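Local coordinates for ebony (Drosophila melanogaster, PDB 6DYM), which probably joins beta-alanine to biogenic amines such as dopamine, the final amide-forming step of this insect nonribosomal peptide synthetase, through its atypical C-terminal condensation domain, at residues E98-F102 / F183-Y188. Residues are numbered along the deposited sequence; the frame is centred on the assembly and turned at random.
Sequences EFLEF and FQVNEY
Phe-99 of helix 93-111 faces Tyr-188 with their CA atoms 7.4 Å apart, where strand 178-184, at the edge of the mixed sheet, runs out through a 3-10 turn at 185-187. An aromatic cluster of Phe-99, Phe-102, Phe-183 and Tyr-188 joins this helix to the strand end in the C-terminal condensation domain of Ebony. Tyr-188 is met by Phe-99 and Phe-102, three residues apart on the helix. Over one face of its ring lies Phe-99 CD1, 3.4 Å from Tyr-188 CG, and Phe-99 CB adds a CH-pi contact on the phenol, 18° off the ring normal. The two ring planes themselves meet obliquely. Phe-102, one turn further along the helix, receives the edge of the phenol on its own face, with Tyr-188 CE1 3.6 Å from Phe-102 CG in a T-shaped pair. Its CG stands anti to the backbone N (chi1 167°), which carries the far rim of the ring out to the strand, where CE2 points into the face of Phe-183, 3.5 Å from Phe-183 CZ. This second edge-to-face pair has its planes at 74°. Phe-183 also closes on the edge of the Phe-99 ring, CD2 lying 3.8 Å from Phe-99 CE1, while Val-185 CG1 approaches Phe-99 CZ. Beyond this set, Phe-197 meets the Phe-99 ring and Ala-206 of strand 205-212 touches both Phe-99 and Val-185. A leucine in place of Tyr-188 would probably take the aromatic edge from one face of Phe-102, remove the ring beneath Phe-99 CD1 and CB, and leave the water at Glu-98 without its phenol partner. That water, near the plane of the phenol ring, bridges the two side chains: it lies 2.7 Å from Tyr-188 OH and donates to Glu-98 OE1 at 2.6 Å.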
loop_
_atom_site.group_PDB
_atom_site.type_symbol
_atom_site.label_atom_id
_atom_site.label_comp_id
_atom_site.label_asym_id
_atom_site.label_seq_id
_atom_site.Cartn_x
_atom_site.Cartn_y
_atom_site.Cartn_z
ATOM N N GLU A 98 -4.176 8.819 9.328
ATOM C CA GLU A 98 -5.401 8.928 10.111
ATOM C C GLU A 98 -6.630 8.760 9.225
ATOM O O GLU A 98 -7.620 8.145 9.638
ATOM C CB GLU A 98 -5.435 10.261 10.854
ATOM C CG GLU A 98 -4.401 10.359 11.970
ATOM C CD GLU A 98 -4.558 11.611 12.818
ATOM O OE1 GLU A 98 -5.339 12.506 12.434
ATOM O OE2 GLU A 98 -3.888 11.702 13.868
ATOM N N PHE A 99 -6.581 9.287 7.997
ATOM C CA PHE A 99 -7.689 9.090 7.066
ATOM C C PHE A 99 -7.839 7.622 6.687
ATOM O O PHE A 99 -8.961 7.114 6.583
ATOM C CB PHE A 99 -7.485 9.944 5.814
ATOM C CG PHE A 99 -8.462 9.645 4.705
ATOM C CD1 PHE A 99 -9.827 9.794 4.907
ATOM C CD2 PHE A 99 -8.016 9.233 3.456
ATOM C CE1 PHE A 99 -10.732 9.529 3.890
ATOM C CE2 PHE A 99 -8.916 8.965 2.436
ATOM C CZ PHE A 99 -10.278 9.114 2.656
ATOM N N LEU A 100 -6.720 6.922 6.465
ATOM C CA LEU A 100 -6.805 5.499 6.153
ATOM C C LEU A 100 -7.387 4.714 7.327
ATOM O O LEU A 100 -8.187 3.793 7.128
ATOM C CB LEU A 100 -5.429 4.963 5.759
ATOM C CG LEU A 100 -4.829 5.593 4.492
ATOM C CD1 LEU A 100 -3.441 5.039 4.202
ATOM C CD2 LEU A 100 -5.747 5.401 3.299
ATOM N N GLU A 101 -7.014 5.070 8.558
ATOM C CA GLU A 101 -7.629 4.416 9.711
ATOM C C GLU A 101 -9.110 4.767 9.813
ATOM O O GLU A 101 -9.929 3.921 10.195
ATOM C CB GLU A 101 -6.883 4.791 10.993
ATOM C CG GLU A 101 -7.449 4.159 12.275
ATOM C CD GLU A 101 -7.401 2.635 12.277
ATOM O OE1 GLU A 101 -8.110 2.024 13.109
ATOM O OE2 GLU A 101 -6.666 2.039 11.453
ATOM N N PHE A 102 -9.473 6.004 9.458
ATOM C CA PHE A 102 -10.883 6.383 9.379
ATOM C C PHE A 102 -11.647 5.446 8.448
ATOM O O PHE A 102 -12.767 5.017 8.763
ATOM C CB PHE A 102 -10.980 7.843 8.915
ATOM C CG PHE A 102 -12.363 8.287 8.496
ATOM C CD1 PHE A 102 -13.222 8.890 9.411
ATOM C CD2 PHE A 102 -12.779 8.161 7.175
ATOM C CE1 PHE A 102 -14.481 9.323 9.026
ATOM C CE2 PHE A 102 -14.043 8.592 6.781
ATOM C CZ PHE A 102 -14.894 9.178 7.708
ATOM N N PHE A 183 -15.391 5.864 -0.252
ATOM C CA PHE A 183 -15.483 7.152 0.420
ATOM C C PHE A 183 -14.979 8.276 -0.474
ATOM O O PHE A 183 -13.939 8.152 -1.127
ATOM C CB PHE A 183 -14.704 7.147 1.735
ATOM C CG PHE A 183 -15.060 8.293 2.642
ATOM C CD1 PHE A 183 -16.168 8.219 3.471
ATOM C CD2 PHE A 183 -14.301 9.452 2.650
ATOM C CE1 PHE A 183 -16.502 9.280 4.299
ATOM C CE2 PHE A 183 -14.634 10.516 3.474
ATOM C CZ PHE A 183 -15.734 10.429 4.294
ATOM N N GLN A 184 -15.726 9.378 -0.483
ATOM C CA GLN A 184 -15.352 10.591 -1.206
ATOM C C GLN A 184 -14.320 11.355 -0.382
ATOM O O GLN A 184 -14.642 11.884 0.685
ATOM C CB GLN A 184 -16.598 11.434 -1.465
ATOM C CG GLN A 184 -16.431 12.568 -2.459
ATOM C CD GLN A 184 -17.757 13.218 -2.791
ATOM O OE1 GLN A 184 -18.689 12.551 -3.240
ATOM N NE2 GLN A 184 -17.856 14.522 -2.557
ATOM N N VAL A 185 -13.085 11.442 -0.887
ATOM C CA VAL A 185 -11.984 11.910 -0.046
ATOM C C VAL A 185 -12.136 13.386 0.319
ATOM O O VAL A 185 -11.623 13.820 1.356
ATOM C CB VAL A 185 -10.620 11.628 -0.712
ATOM C CG1 VAL A 185 -10.552 10.184 -1.205
ATOM C CG2 VAL A 185 -10.344 12.606 -1.840
ATOM N N ASN A 186 -12.843 14.183 -0.492
ATOM C CA ASN A 186 -12.987 15.596 -0.141
ATOM C C ASN A 186 -14.034 15.842 0.941
ATOM O O ASN A 186 -14.256 16.999 1.312
ATOM C CB ASN A 186 -13.291 16.454 -1.386
ATOM C CG ASN A 186 -14.647 16.158 -2.025
ATOM O OD1 ASN A 186 -15.571 15.652 -1.389
ATOM N ND2 ASN A 186 -14.762 16.486 -3.310
ATOM N N GLU A 187 -14.675 14.796 1.458
ATOM C CA GLU A 187 -15.592 14.936 2.579
ATOM C C GLU A 187 -14.947 14.614 3.923
ATOM O O GLU A 187 -15.592 14.799 4.960
ATOM C CB GLU A 187 -16.818 14.035 2.371
ATOM C CG GLU A 187 -17.572 14.306 1.071
ATOM C CD GLU A 187 -18.690 15.320 1.225
ATOM O OE1 GLU A 187 -19.631 15.291 0.402
ATOM O OE2 GLU A 187 -18.634 16.143 2.167
ATOM N N TYR A 188 -13.702 14.143 3.938
ATOM C CA TYR A 188 -13.065 13.795 5.201
ATOM C C TYR A 188 -12.698 15.055 5.977
ATOM O O TYR A 188 -12.097 15.985 5.428
ATOM C CB TYR A 188 -11.819 12.943 4.969
ATOM C CG TYR A 188 -11.078 12.664 6.261
ATOM C CD1 TYR A 188 -11.634 11.842 7.235
ATOM C CD2 TYR A 188 -9.840 13.248 6.520
ATOM C CE1 TYR A 188 -10.972 11.595 8.427
ATOM C CE2 TYR A 188 -9.167 13.001 7.707
ATOM C CZ TYR A 188 -9.740 12.176 8.656
ATOM O OH TYR A 188 -9.083 11.929 9.840
HETATM O O HOH W 1 -7.072 13.385 10.770
#